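Local coordinates for glycine betaine/carnitine/choline ABC transporter%2C ATP-binding protein%2C putative (PDB 5IIP) that probably serves as the ATPase subunit of the osmolyte importer OpuC, and carries paired CBS domains linked to inhibition of uptake by the second messenger c-di-AMP, at residues D[49-52]-D[53-57]. Residues are numbered along the deposited sequence; the frame is centred on the assembly and turned at random.
Sequences AEAT and LNDAV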
ATOM      1  N   ALA D  49       4.223  17.041   6.501  1.00 39.13           N
ATOM      2  CA  ALA D  49       4.136  16.070   7.581  1.00 43.96           C
ATOM      3  C   ALA D  49       3.746  16.592   8.937  1.00 42.72           C
ATOM      4  O   ALA D  49       3.186  15.892   9.721  1.00 42.69           O
ATOM      5  CB  ALA D  49       5.422  15.300   7.689  1.00 44.35           C
ATOM      6  N   GLU D  50       4.071  17.831   9.202  1.00 40.04           N
ATOM      7  CA  GLU D  50       3.785  18.434  10.471  1.00 42.27           C
ATOM      8  C   GLU D  50       2.368  18.876  10.630  1.00 43.08           C
ATOM      9  O   GLU D  50       1.942  19.196  11.704  1.00 42.13           O
ATOM     10  CB  GLU D  50       4.704  19.596  10.695  1.00 44.78           C
ATOM     11  CG  GLU D  50       6.160  19.229  10.583  1.00 42.65           C
ATOM     12  CD  GLU D  50       6.654  19.206   9.167  1.00 46.86           C
ATOM     13  OE1 GLU D  50       5.868  19.451   8.264  1.00 50.60           O
ATOM     14  OE2 GLU D  50       7.832  18.947   8.953  1.00 53.63           O
ATOM     15  N   ALA D  51       1.640  18.874   9.541  1.00 43.27           N
ATOM     16  CA  ALA D  51       0.273  19.302   9.538  1.00 37.43           C
ATOM     17  C   ALA D  51      -0.654  18.310  10.186  1.00 40.66           C
ATOM     18  O   ALA D  51      -0.261  17.239  10.540  1.00 37.94           O
ATOM     19  CB  ALA D  51      -0.163  19.642   8.159  1.00 37.27           C
ATOM     20  N   THR D  52      -1.887  18.727  10.365  1.00 37.46           N
ATOM     21  CA  THR D  52      -2.893  17.960  11.030  1.00 39.17           C
ATOM     22  C   THR D  52      -3.914  17.355  10.118  1.00 39.89           C
ATOM     23  O   THR D  52      -3.972  17.662   8.975  1.00 43.51           O
ATOM     24  CB  THR D  52      -3.646  18.825  12.025  1.00 40.68           C
ATOM     25  OG1 THR D  52      -4.328  19.842  11.317  1.00 49.62           O
ATOM     26  CG2 THR D  52      -2.740  19.448  13.001  1.00 40.30           C
ATOM     27  N   LEU D  53      -4.710  16.460  10.663  1.00 39.36           N
ATOM     28  CA  LEU D  53      -5.753  15.814   9.919  1.00 43.42           C
ATOM     29  C   LEU D  53      -6.799  16.776   9.476  1.00 40.36           C
ATOM     30  O   LEU D  53      -7.280  16.687   8.386  1.00 43.55           O
ATOM     31  CB  LEU D  53      -6.373  14.688  10.693  1.00 45.41           C
ATOM     32  CG  LEU D  53      -5.488  13.475  10.758  1.00 49.66           C
ATOM     33  CD1 LEU D  53      -6.210  12.378  11.464  1.00 47.48           C
ATOM     34  CD2 LEU D  53      -5.041  13.004   9.401  1.00 46.79           C
ATOM     35  N   ASN D  54      -7.141  17.712  10.319  1.00 43.75           N
ATOM     36  CA  ASN D  54      -8.104  18.706   9.951  1.00 42.28           C
ATOM     37  C   ASN D  54      -7.599  19.516   8.790  1.00 40.55           C
ATOM     38  O   ASN D  54      -8.351  19.888   7.946  1.00 41.49           O
ATOM     39  CB  ASN D  54      -8.520  19.533  11.138  1.00 49.38           C
ATOM     40  CG  ASN D  54      -9.545  18.831  11.977  1.00 52.93           C
ATOM     41  OD1 ASN D  54     -10.561  18.421  11.477  1.00 48.85           O
ATOM     42  ND2 ASN D  54      -9.281  18.685  13.251  1.00 62.77           N
ATOM     43  N   ASP D  55      -6.309  19.773   8.744  1.00 40.82           N
ATOM     44  CA  ASP D  55      -5.714  20.509   7.642  1.00 42.06           C
ATOM     45  C   ASP D  55      -5.876  19.738   6.350  1.00 42.29           C
ATOM     46  O   ASP D  55      -6.100  20.318   5.333  1.00 40.31           O
ATOM     47  CB  ASP D  55      -4.233  20.812   7.883  1.00 39.55           C
ATOM     48  CG  ASP D  55      -4.002  21.867   8.930  1.00 47.56           C
ATOM     49  OD1 ASP D  55      -4.745  22.843   8.976  1.00 45.74           O
ATOM     50  OD2 ASP D  55      -3.063  21.724   9.703  1.00 41.77           O
ATOM     51  N   ALA D  56      -5.734  18.422   6.434  1.00 39.36           N
ATOM     52  CA  ALA D  56      -5.851  17.512   5.313  1.00 41.29           C
ATOM     53  C   ALA D  56      -7.221  17.527   4.739  1.00 40.49           C
ATOM     54  O   ALA D  56      -7.402  17.442   3.564  1.00 39.24           O
ATOM     55  CB  ALA D  56      -5.489  16.107   5.712  1.00 44.01           C
ATOM     56  N   VAL D  57      -8.194  17.617   5.602  1.00 40.85           N
ATOM     57  CA  VAL D  57      -9.565  17.720   5.186  1.00 43.20           C
ATOM     58  C   VAL D  57      -9.782  19.011   4.380  1.00 45.90           C
ATOM     59  O   VAL D  57     -10.446  18.991   3.390  1.00 45.34           O
ATOM     60  CB  VAL D  57     -10.482  17.653   6.423  1.00 45.72           C
ATOM     61  CG1 VAL D  57     -11.809  18.334   6.232  1.00 47.57           C
ATOM     62  CG2 VAL D  57     -10.706  16.227   6.841  1.00 46.42           C
TER
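Thr52 and Asp55 grip each other reciprocally at the start of helix 53-63. The threonine hydroxyl accepts from the backbone of Asp55, with N 3.2 Å from Thr52 OG1 and an N-H...O angle of 152°. The aspartate returns the bond: its OD2 takes the backbone N-H of Thr52 at 3.3 Å from N, nearly straight at 165°. The same oxygen also receives the hydroxyl proton, Thr52 OG1 lying 2.8 Å from Asp55 OD2 and well above the carboxylate plane, whereas the backbone N-H arrives on the anti side, much closer to that plane. Both donors come from the same face of the carboxylate; two bonds to one oxygen should restrict its rotation. With OG1 between its own N and carbonyl carbon (chi1 64°), the hydroxyl lies where it can accept from Asp55 N and donate to Asp55 OD2. The first N-H groups of a helix lack acceptors within it, and this capping box, with Thr52 as N-cap, supplies one for Asp55 N; it begins the first helix after strand 46-48 in the first of two CBS domains. The negative charge of Asp55 near the helix N-terminus probably interacts favourably with the helix dipole. Alongside the box, Ala51 CB rests 3.9 Å from Asp55 OD2, a methyl flanking the carboxylate oxygen that takes both bonds. Helical bonding starts at the cap itself, where Ala56 N donates to Thr52 O at 3.2 Å, and Val57 N repeats the pattern to Leu53 O. Further out, the buried side of this turn faces the rest of the domain: Leu53 meets Ile90 and Thr99, while Ala56 packs on Ile68 of strand 67-71.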